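Local structure of Serpin48 (3OZQ) at residues N150-E155 with V164-L169; H146-L151 with V314-I319; Y208-E213 with L221-F226. The protein is a highly specific serpin of the beetle Tenebrio molitor that inhibits the serine protease SPE in insect innate immunity. All blocks are in the same frame, centred on the assembly; numbering follows the deposited sequence.

Interaction 1: residues N150-E155 with V164-L169; sequences NLVDPE and VLINAL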
loop_
_atom_site.group_PDB
_atom_site.type_symbol
_atom_site.label_atom_id
_atom_site.label_comp_id
_atom_site.label_asym_id
_atom_site.label_seq_id
_atom_site.Cartn_x
_atom_site.Cartn_y
_atom_site.Cartn_z
ATOM N N ASN A 150 5.006 -11.760 12.504
ATOM C CA ASN A 150 4.735 -10.952 13.674
ATOM C C ASN A 150 3.965 -9.687 13.363
ATOM O O ASN A 150 4.298 -8.612 13.856
ATOM C CB ASN A 150 6.054 -10.607 14.367
ATOM C CG ASN A 150 6.721 -11.825 14.946
ATOM O OD1 ASN A 150 6.299 -12.327 15.985
ATOM N ND2 ASN A 150 7.745 -12.331 14.266
ATOM N N LEU A 151 2.935 -9.812 12.540
ATOM C CA LEU A 151 2.117 -8.658 12.211
ATOM C C LEU A 151 1.460 -8.086 13.461
ATOM O O LEU A 151 1.551 -6.888 13.718
ATOM C CB LEU A 151 1.061 -9.015 11.160
ATOM C CG LEU A 151 0.279 -7.821 10.601
ATOM C CD1 LEU A 151 -0.182 -8.083 9.165
ATOM C CD2 LEU A 151 -0.893 -7.471 11.506
ATOM N N VAL A 152 0.796 -8.952 14.224
ATOM C CA VAL A 152 0.062 -8.549 15.431
ATOM C C VAL A 152 1.005 -8.589 16.626
ATOM O O VAL A 152 1.633 -9.616 16.910
ATOM C CB VAL A 152 -1.139 -9.481 15.713
ATOM C CG1 VAL A 152 -1.818 -9.121 17.052
ATOM C CG2 VAL A 152 -2.156 -9.432 14.560
ATOM N N ASP A 153 1.127 -7.455 17.299
ATOM C CA ASP A 153 1.859 -7.378 18.550
ATOM C C ASP A 153 0.859 -7.635 19.662
ATOM O O ASP A 153 -0.046 -6.828 19.879
ATOM C CB ASP A 153 2.493 -5.998 18.697
ATOM C CG ASP A 153 3.096 -5.770 20.077
ATOM O OD1 ASP A 153 3.926 -4.854 20.198
ATOM O OD2 ASP A 153 2.737 -6.490 21.038
ATOM N N PRO A 154 1.017 -8.762 20.377
ATOM C CA PRO A 154 0.003 -9.199 21.338
ATOM C C PRO A 154 -0.372 -8.102 22.331
ATOM O O PRO A 154 -1.469 -8.112 22.881
ATOM C CB PRO A 154 0.672 -10.384 22.041
ATOM C CG PRO A 154 2.110 -10.198 21.830
ATOM C CD PRO A 154 2.234 -9.588 20.463
ATOM N N GLU A 155 0.522 -7.148 22.535
ATOM C CA GLU A 155 0.251 -6.055 23.455
ATOM C C GLU A 155 -0.943 -5.186 23.044
ATOM O O GLU A 155 -1.528 -4.502 23.886
ATOM C CB GLU A 155 1.503 -5.194 23.641
ATOM C CG GLU A 155 2.641 -5.922 24.354
ATOM C CD GLU A 155 2.316 -6.257 25.804
ATOM O OE1 GLU A 155 2.657 -5.441 26.685
ATOM O OE2 GLU A 155 1.730 -7.334 26.063
ATOM N N VAL A 164 -10.712 -7.123 14.882
ATOM C CA VAL A 164 -9.394 -6.754 14.412
ATOM C C VAL A 164 -9.314 -6.982 12.911
ATOM O O VAL A 164 -9.607 -8.080 12.434
ATOM C CB VAL A 164 -8.295 -7.575 15.114
ATOM C CG1 VAL A 164 -6.925 -7.252 14.518
ATOM C CG2 VAL A 164 -8.324 -7.299 16.612
ATOM N N LEU A 165 -8.941 -5.929 12.184
ATOM C CA LEU A 165 -8.631 -6.012 10.749
ATOM C C LEU A 165 -7.145 -6.234 10.558
ATOM O O LEU A 165 -6.330 -5.428 10.997
ATOM C CB LEU A 165 -9.000 -4.719 10.015
ATOM C CG LEU A 165 -10.385 -4.068 10.065
ATOM C CD1 LEU A 165 -10.821 -3.593 8.690
ATOM C CD2 LEU A 165 -11.457 -4.918 10.731
ATOM N N ILE A 166 -6.803 -7.324 9.892
ATOM C CA ILE A 166 -5.419 -7.631 9.564
ATOM C C ILE A 166 -5.231 -7.470 8.060
ATOM O O ILE A 166 -6.071 -7.933 7.289
ATOM C CB ILE A 166 -5.102 -9.084 9.905
ATOM C CG1 ILE A 166 -4.992 -9.246 11.416
ATOM C CG2 ILE A 166 -3.824 -9.502 9.235
ATOM C CD1 ILE A 166 -4.332 -8.075 12.094
ATOM N N ASN A 167 -4.138 -6.829 7.657
ATOM C CA ASN A 167 -3.889 -6.496 6.237
ATOM C C ASN A 167 -2.410 -6.577 5.882
ATOM O O ASN A 167 -1.687 -5.608 6.019
ATOM C CB ASN A 167 -4.404 -5.082 5.967
ATOM C CG ASN A 167 -4.246 -4.641 4.520
ATOM O OD1 ASN A 167 -4.057 -5.450 3.612
ATOM N ND2 ASN A 167 -4.372 -3.343 4.304
ATOM N N ALA A 168 -1.969 -7.746 5.438
ATOM C CA ALA A 168 -0.575 -7.977 5.113
ATOM C C ALA A 168 -0.464 -8.151 3.615
ATOM O O ALA A 168 -1.278 -8.847 3.011
ATOM C CB ALA A 168 -0.076 -9.208 5.787
ATOM N N LEU A 169 0.543 -7.529 3.017
ATOM C CA LEU A 169 0.754 -7.676 1.575
ATOM C C LEU A 169 2.153 -7.331 1.109
ATOM O O LEU A 169 2.952 -6.736 1.829
ATOM C CB LEU A 169 -0.267 -6.876 0.732
ATOM C CG LEU A 169 -0.722 -5.429 1.005
ATOM C CD1 LEU A 169 0.109 -4.653 1.986
ATOM C CD2 LEU A 169 -0.969 -4.595 -0.282
#

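Interaction 2: residues H146-L151 with V314-I319; sequences HKIQNL and VQKSFI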
loop_
_atom_site.group_PDB
_atom_site.type_symbol
_atom_site.label_atom_id
_atom_site.label_comp_id
_atom_site.label_asym_id
_atom_site.label_seq_id
_atom_site.Cartn_x
_atom_site.Cartn_y
_atom_site.Cartn_z
ATOM N N HIS A 146 5.523 -17.098 4.531
ATOM C CA HIS A 146 6.400 -16.777 5.662
ATOM C C HIS A 146 7.228 -15.505 5.499
ATOM O O HIS A 146 8.128 -15.248 6.302
ATOM C CB HIS A 146 7.289 -17.975 6.024
ATOM C CG HIS A 146 6.509 -19.191 6.424
ATOM N ND1 HIS A 146 6.367 -19.590 7.737
ATOM C CD2 HIS A 146 5.809 -20.085 5.683
ATOM C CE1 HIS A 146 5.624 -20.682 7.788
ATOM N NE2 HIS A 146 5.268 -21.000 6.555
ATOM N N LYS A 147 6.894 -14.705 4.486
ATOM C CA LYS A 147 7.586 -13.444 4.203
ATOM C C LYS A 147 7.199 -12.314 5.167
ATOM O O LYS A 147 7.934 -11.335 5.327
ATOM C CB LYS A 147 7.289 -12.982 2.773
ATOM C CG LYS A 147 7.710 -13.939 1.651
ATOM C CD LYS A 147 9.219 -14.058 1.521
ATOM C CE LYS A 147 9.630 -14.501 0.114
ATOM N NZ LYS A 147 8.636 -15.422 -0.511
ATOM N N ILE A 148 6.030 -12.443 5.788
ATOM C CA ILE A 148 5.522 -11.422 6.698
ATOM C C ILE A 148 5.217 -12.026 8.058
ATOM O O ILE A 148 4.325 -12.860 8.206
ATOM C CB ILE A 148 4.296 -10.687 6.112
ATOM C CG1 ILE A 148 4.719 -9.914 4.858
ATOM C CG2 ILE A 148 3.668 -9.758 7.162
ATOM C CD1 ILE A 148 3.631 -9.033 4.271
ATOM N N GLN A 149 5.989 -11.613 9.049
ATOM C CA GLN A 149 5.942 -12.256 10.343
ATOM C C GLN A 149 5.576 -11.252 11.416
ATOM O O GLN A 149 5.774 -10.042 11.240
ATOM C CB GLN A 149 7.286 -12.925 10.647
ATOM C CG GLN A 149 7.641 -14.023 9.658
ATOM C CD GLN A 149 8.843 -14.841 10.092
ATOM O OE1 GLN A 149 9.577 -14.454 11.003
ATOM N NE2 GLN A 149 9.044 -15.986 9.444
ATOM N N ASN A 150 5.006 -11.760 12.504
ATOM C CA ASN A 150 4.735 -10.952 13.674
ATOM C C ASN A 150 3.965 -9.687 13.363
ATOM O O ASN A 150 4.298 -8.612 13.856
ATOM C CB ASN A 150 6.054 -10.607 14.367
ATOM C CG ASN A 150 6.721 -11.825 14.946
ATOM O OD1 ASN A 150 6.299 -12.327 15.985
ATOM N ND2 ASN A 150 7.745 -12.331 14.266
ATOM N N LEU A 151 2.935 -9.812 12.540
ATOM C CA LEU A 151 2.117 -8.658 12.211
ATOM C C LEU A 151 1.460 -8.086 13.461
ATOM O O LEU A 151 1.551 -6.888 13.718
ATOM C CB LEU A 151 1.061 -9.015 11.160
ATOM C CG LEU A 151 0.279 -7.821 10.601
ATOM C CD1 LEU A 151 -0.182 -8.083 9.165
ATOM C CD2 LEU A 151 -0.893 -7.471 11.506
ATOM N N VAL A 314 -4.509 -3.077 11.245
ATOM C CA VAL A 314 -3.070 -3.174 11.162
ATOM C C VAL A 314 -2.642 -3.637 9.781
ATOM O O VAL A 314 -3.009 -4.729 9.335
ATOM C CB VAL A 314 -2.502 -4.122 12.268
ATOM C CG1 VAL A 314 -0.973 -4.119 12.233
ATOM C CG2 VAL A 314 -2.969 -3.655 13.619
ATOM N N GLN A 315 -1.921 -2.771 9.088
ATOM C CA GLN A 315 -1.310 -3.148 7.815
ATOM C C GLN A 315 0.171 -3.399 7.977
ATOM O O GLN A 315 0.871 -2.633 8.624
ATOM C CB GLN A 315 -1.542 -2.073 6.762
ATOM C CG GLN A 315 -1.021 -2.451 5.384
ATOM C CD GLN A 315 -1.304 -1.388 4.354
ATOM O OE1 GLN A 315 -2.352 -1.412 3.707
ATOM N NE2 GLN A 315 -0.372 -0.449 4.187
ATOM N N LYS A 316 0.654 -4.467 7.371
ATOM C CA LYS A 316 2.087 -4.684 7.291
ATOM C C LYS A 316 2.451 -5.081 5.887
ATOM O O LYS A 316 1.764 -5.893 5.271
ATOM C CB LYS A 316 2.534 -5.772 8.269
ATOM C CG LYS A 316 4.039 -5.848 8.440
ATOM C CD LYS A 316 4.373 -6.715 9.645
ATOM C CE LYS A 316 5.856 -6.598 10.005
ATOM N NZ LYS A 316 6.188 -7.254 11.305
ATOM N N SER A 317 3.527 -4.489 5.379
ATOM C CA SER A 317 3.959 -4.729 4.006
ATOM C C SER A 317 5.455 -4.479 3.887
ATOM O O SER A 317 6.054 -3.832 4.744
ATOM C CB SER A 317 3.186 -3.820 3.042
ATOM O OG SER A 317 3.601 -2.469 3.170
ATOM N N PHE A 318 6.051 -5.011 2.825
ATOM C CA PHE A 318 7.439 -4.723 2.496
ATOM C C PHE A 318 7.619 -4.638 0.993
ATOM O O PHE A 318 6.762 -5.077 0.211
ATOM C CB PHE A 318 8.374 -5.792 3.055
ATOM C CG PHE A 318 8.284 -7.100 2.348
ATOM C CD1 PHE A 318 7.272 -7.997 2.661
ATOM C CD2 PHE A 318 9.210 -7.448 1.381
ATOM C CE1 PHE A 318 7.182 -9.213 2.008
ATOM C CE2 PHE A 318 9.124 -8.659 0.723
ATOM C CZ PHE A 318 8.111 -9.542 1.039
ATOM N N ILE A 319 8.739 -4.048 0.607
ATOM C CA ILE A 319 9.156 -3.986 -0.780
ATOM C C ILE A 319 10.664 -4.189 -0.816
ATOM O O ILE A 319 11.401 -3.725 0.070
ATOM C CB ILE A 319 8.819 -2.642 -1.422
ATOM C CG1 ILE A 319 9.118 -2.686 -2.931
ATOM C CG2 ILE A 319 9.623 -1.533 -0.740
ATOM C CD1 ILE A 319 8.687 -1.442 -3.685
#

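Interaction 3: residues Y208-E213 with L221-F226; sequences YFNYYE and LLELPF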
loop_
_atom_site.group_PDB
_atom_site.type_symbol
_atom_site.label_atom_id
_atom_site.label_comp_id
_atom_site.label_asym_id
_atom_site.label_seq_id
_atom_site.Cartn_x
_atom_site.Cartn_y
_atom_site.Cartn_z
ATOM N N TYR A 208 14.557 4.564 -23.102
ATOM C CA TYR A 208 13.432 5.481 -23.242
ATOM C C TYR A 208 12.356 5.153 -22.208
ATOM O O TYR A 208 11.673 4.131 -22.303
ATOM C CB TYR A 208 12.850 5.452 -24.658
ATOM C CG TYR A 208 13.581 6.360 -25.630
ATOM C CD1 TYR A 208 13.273 7.713 -25.713
ATOM C CD2 TYR A 208 14.587 5.867 -26.448
ATOM C CE1 TYR A 208 13.943 8.554 -26.599
ATOM C CE2 TYR A 208 15.271 6.698 -27.335
ATOM C CZ TYR A 208 14.942 8.042 -27.407
ATOM O OH TYR A 208 15.607 8.874 -28.288
ATOM N N PHE A 209 12.218 6.033 -21.225
ATOM C CA PHE A 209 11.253 5.845 -20.147
ATOM C C PHE A 209 10.392 7.081 -20.041
ATOM O O PHE A 209 10.840 8.180 -20.356
ATOM C CB PHE A 209 11.977 5.633 -18.810
ATOM C CG PHE A 209 12.692 4.319 -18.706
ATOM C CD1 PHE A 209 13.941 4.238 -18.105
ATOM C CD2 PHE A 209 12.109 3.155 -19.190
ATOM C CE1 PHE A 209 14.603 3.021 -17.998
ATOM C CE2 PHE A 209 12.760 1.939 -19.085
ATOM C CZ PHE A 209 14.007 1.869 -18.490
ATOM N N ASN A 210 9.157 6.902 -19.579
ATOM C CA ASN A 210 8.300 8.032 -19.296
ATOM C C ASN A 210 8.949 8.968 -18.293
ATOM O O ASN A 210 9.421 8.550 -17.236
ATOM C CB ASN A 210 6.925 7.558 -18.821
ATOM C CG ASN A 210 6.060 7.093 -19.970
ATOM O OD1 ASN A 210 5.902 7.803 -20.960
ATOM N ND2 ASN A 210 5.521 5.889 -19.862
ATOM N N TYR A 211 8.966 10.242 -18.643
ATOM C CA TYR A 211 9.757 11.227 -17.934
ATOM C C TYR A 211 8.990 12.532 -17.913
ATOM O O TYR A 211 8.257 12.843 -18.853
ATOM C CB TYR A 211 11.095 11.400 -18.663
ATOM C CG TYR A 211 11.987 12.490 -18.119
ATOM C CD1 TYR A 211 13.007 12.193 -17.224
ATOM C CD2 TYR A 211 11.820 13.814 -18.510
ATOM C CE1 TYR A 211 13.838 13.188 -16.727
ATOM C CE2 TYR A 211 12.643 14.817 -18.015
ATOM C CZ TYR A 211 13.652 14.497 -17.128
ATOM O OH TYR A 211 14.475 15.483 -16.631
ATOM N N TYR A 212 9.148 13.300 -16.846
ATOM C CA TYR A 212 8.450 14.575 -16.749
ATOM C C TYR A 212 9.156 15.545 -15.818
ATOM O O TYR A 212 9.633 15.167 -14.752
ATOM C CB TYR A 212 7.008 14.364 -16.279
ATOM C CG TYR A 212 6.152 15.601 -16.398
ATOM C CD1 TYR A 212 5.758 16.314 -15.273
ATOM C CD2 TYR A 212 5.748 16.064 -17.644
ATOM C CE1 TYR A 212 4.983 17.455 -15.385
ATOM C CE2 TYR A 212 4.971 17.199 -17.767
ATOM C CZ TYR A 212 4.595 17.893 -16.638
ATOM O OH TYR A 212 3.819 19.022 -16.771
ATOM N N GLU A 213 9.213 16.807 -16.221
ATOM C CA GLU A 213 9.768 17.833 -15.358
ATOM C C GLU A 213 8.640 18.716 -14.856
ATOM O O GLU A 213 8.089 19.517 -15.614
ATOM C CB GLU A 213 10.828 18.658 -16.103
ATOM C CG GLU A 213 12.110 17.880 -16.428
ATOM C CD GLU A 213 13.035 18.630 -17.388
ATOM O OE1 GLU A 213 14.017 18.019 -17.875
ATOM O OE2 GLU A 213 12.772 19.826 -17.656
ATOM N N LEU A 221 10.077 13.453 -12.486
ATOM C CA LEU A 221 9.355 12.210 -12.270
ATOM C C LEU A 221 9.752 11.231 -13.343
ATOM O O LEU A 221 9.855 11.590 -14.515
ATOM C CB LEU A 221 7.838 12.419 -12.347
ATOM C CG LEU A 221 7.199 13.409 -11.381
ATOM C CD1 LEU A 221 7.159 14.788 -12.000
ATOM C CD2 LEU A 221 5.799 12.938 -11.032
ATOM N N LEU A 222 9.978 9.994 -12.936
ATOM C CA LEU A 222 10.379 8.948 -13.853
ATOM C C LEU A 222 9.535 7.725 -13.593
ATOM O O LEU A 222 9.415 7.288 -12.459
ATOM C CB LEU A 222 11.837 8.578 -13.627
ATOM C CG LEU A 222 12.294 7.333 -14.384
ATOM C CD1 LEU A 222 12.386 7.623 -15.858
ATOM C CD2 LEU A 222 13.638 6.851 -13.860
ATOM N N GLU A 223 8.971 7.149 -14.641
ATOM C CA GLU A 223 8.178 5.947 -14.458
ATOM C C GLU A 223 8.892 4.734 -15.052
ATOM O O GLU A 223 9.115 4.644 -16.260
ATOM C CB GLU A 223 6.766 6.172 -15.023
ATOM C CG GLU A 223 5.999 4.941 -15.355
ATOM C CD GLU A 223 4.643 5.257 -15.986
ATOM O OE1 GLU A 223 4.142 6.395 -15.824
ATOM O OE2 GLU A 223 4.076 4.355 -16.634
ATOM N N LEU A 224 9.302 3.832 -14.174
ATOM C CA LEU A 224 10.016 2.621 -14.554
ATOM C C LEU A 224 9.010 1.502 -14.741
ATOM O O LEU A 224 8.264 1.174 -13.813
ATOM C CB LEU A 224 11.031 2.235 -13.476
ATOM C CG LEU A 224 12.261 3.127 -13.271
ATOM C CD1 LEU A 224 13.007 2.708 -12.017
ATOM C CD2 LEU A 224 13.181 3.074 -14.476
ATOM N N PRO A 225 8.986 0.920 -15.946
ATOM C CA PRO A 225 7.965 -0.039 -16.367
ATOM C C PRO A 225 8.262 -1.445 -15.887
ATOM O O PRO A 225 9.408 -1.908 -15.935
ATOM C CB PRO A 225 8.026 0.025 -17.907
ATOM C CG PRO A 225 8.979 1.190 -18.234
ATOM C CD PRO A 225 9.888 1.273 -17.053
ATOM N N PHE A 226 7.216 -2.094 -15.386
ATOM C CA PHE A 226 7.253 -3.498 -15.022
ATOM C C PHE A 226 6.642 -4.279 -16.170
ATOM O O PHE A 226 5.825 -3.748 -16.915
ATOM C CB PHE A 226 6.393 -3.743 -13.774
ATOM C CG PHE A 226 7.031 -3.290 -12.484
ATOM C CD1 PHE A 226 8.301 -3.729 -12.125
ATOM C CD2 PHE A 226 6.356 -2.430 -11.634
ATOM C CE1 PHE A 226 8.882 -3.321 -10.931
ATOM C CE2 PHE A 226 6.931 -2.010 -10.438
ATOM C CZ PHE A 226 8.196 -2.455 -10.089
#

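Interaction 1: residues N150-E155 with V164-L169
Leu-151 and Ala-168 mark the closest backbone approach between the loop N150-E155 and the strand V164-L169, with their CA atoms 7.6 Å apart. That spacing is too wide for strand pairing, and no hydrogen bond crosses, so the contact rests on side chains. In serpin terms the strand is s3A of the large sheet A, and the loop is the connection that leaves helix F (129-143) and passes over the face of that sheet before the chain enters the strand. Two branches of Leu-151 divide the work. Its CD1 methyl lies 3.6 Å from Ala-168 CB and also comes near Ile-166 CG2, while its CD2 methyl reaches Ile-166 CD1 at 3.5 Å. The side chains of Leu-151 and Ile-166 run past each other in opposite senses. For Ile-166 the CG1 branch stands opposite the carbonyl carbon (chi1 -74°), which brings CD1 to the loop although the CB bond does not aim there. Val-152 CG2 meets the same methyl, Ile-166 CD1, at 3.6 Å, the two side chains crossing at about a right angle. Every touching residue is buried, and the helix completes the layer: Met-136 packs on Ile-166, and Asn-137 OD1 accepts a hydrogen bond from Val-152 N. Asn-167 directs its CB away from the loop, and its OD1 is hydrogen-bonded with Ser-40 OG of helix 38-50. Farther on, the loop bends in an Asx turn, in which Asp-153 OD2 accepts from Glu-155 N at 2.8 Å, met on its anti side and 34° out of the carboxylate plane.

Interaction 2: residues H146-L151 with V314-I319
Lys-316 lays its extended chain alongside Ile-148 and Leu-151, both of which point the other way. Lys-316 CB is 3.7 Å from Leu-151 CD1, and farther out Lys-316 CD is 4.0 Å from Ile-148 CG2. With chi1 at -168° its CG lies opposite the backbone N, and the straight chain beyond carries the ammonium up to the loop backbone. There Lys-316 NZ donates to Gln-149 O at 2.8 Å, nearly along the C=O axis (170° at the oxygen). A second bond, from Lys-316 NZ to Asn-150 O, is weak at 3.5 Å. The ammonium is held mainly by one main-chain carbonyl of a loop that has no regular structure of its own. The strand V314-I319 belongs to s5A of the serpin sheet A, and H146-L151 is the start of the connection after helix F; CA to CA, the two run 155° apart in direction. Alternate residues Val-314, Lys-316 and Phe-318 face the loop, whereas Gln-315 and Ser-317 point from it toward the side of strand 34-36. At one end Leu-151 CD2 presses on Val-314 CG1 at 3.4 Å, closer than ordinary van der Waals contact. At the other, Ile-148 CG1 comes to the edge of the Phe-318 ring, 3.8 Å from CE1 and near the ring plane. Lys-147 CB approaches that same CE1 obliquely, while the rest of the lysine chain bends away, and its NZ forms a long, weak ion pair with Glu-327. Tyr-170, on the adjacent strand 163-174, brings its own ring to that of Phe-318.

Interaction 3: residues Y208-E213 with L221-F226
Phe-209 is met by three residues of the strand opposite. Leu-224 CD2 sits over one face of the ring in a CH-pi contact, 4.1 Å from the centroid and displaced toward the rim. Pro-225 CD approaches obliquely, 3.6 Å from Phe-209 CE2, its side chain at about a right angle to the phenylalanine. Leu-222 CD1 packs against Phe-209 CB at 3.6 Å. These contacts lie along the strands 207-214 and 219-225, a beta hairpin recognisable as s1B-s2B of the serpin sheet B; the segment axes run 166° apart and approach to 4.9 Å. Tyr-212 and Leu-221 form an antiparallel hydrogen-bonded pair, with Tyr-212 N to Leu-221 O at 3.0 Å and Leu-221 N to Tyr-212 O at 2.9 Å. Next to it, Tyr-211 and Leu-222 make a non-hydrogen-bonded pair. Glu-223 N then donates to Asn-210 O almost straight, 172° at the hydrogen. Tyr-212 and Leu-221 point the same way, the Leu-221 CD1 methyl meeting the ring edge in plane, and Asn-210 and Glu-223 lie side by side on that face. On the face of Tyr-211 and Leu-222, the Tyr-211 hydroxyl donates to Glu-213 OE1 at 2.9 Å, using the anti lone pair of that oxygen and tying the ring to its own strand. Outward, strand 260-278 flanks the first strand, bonding Phe-209 through Gln-262, and strand 231-237 flanks the second, bonding Leu-222 through Ile-234.

In the fold
Interactions 1 and 2 start from the same connection after helix 129-143, share Asn-150 and Leu-151, and have centres about 8 Å apart. Their strands, 163-174 and 310-321, are parallel neighbours joined through Asn-167 N to Val-314 O and Asn-167 O to Lys-316 N. In inhibitory serpins the reactive loop inserts between these two strands on cleavage, so the connection lies over the place where sheet A would have to open. Interaction 3 follows interaction 1 along the chain and is nested within the long loop that interaction 2 closes. It belongs to sheet B, across the chain's centre, its centre about 35 Å from that of interaction 1 and about 29 Å from that of interaction 2.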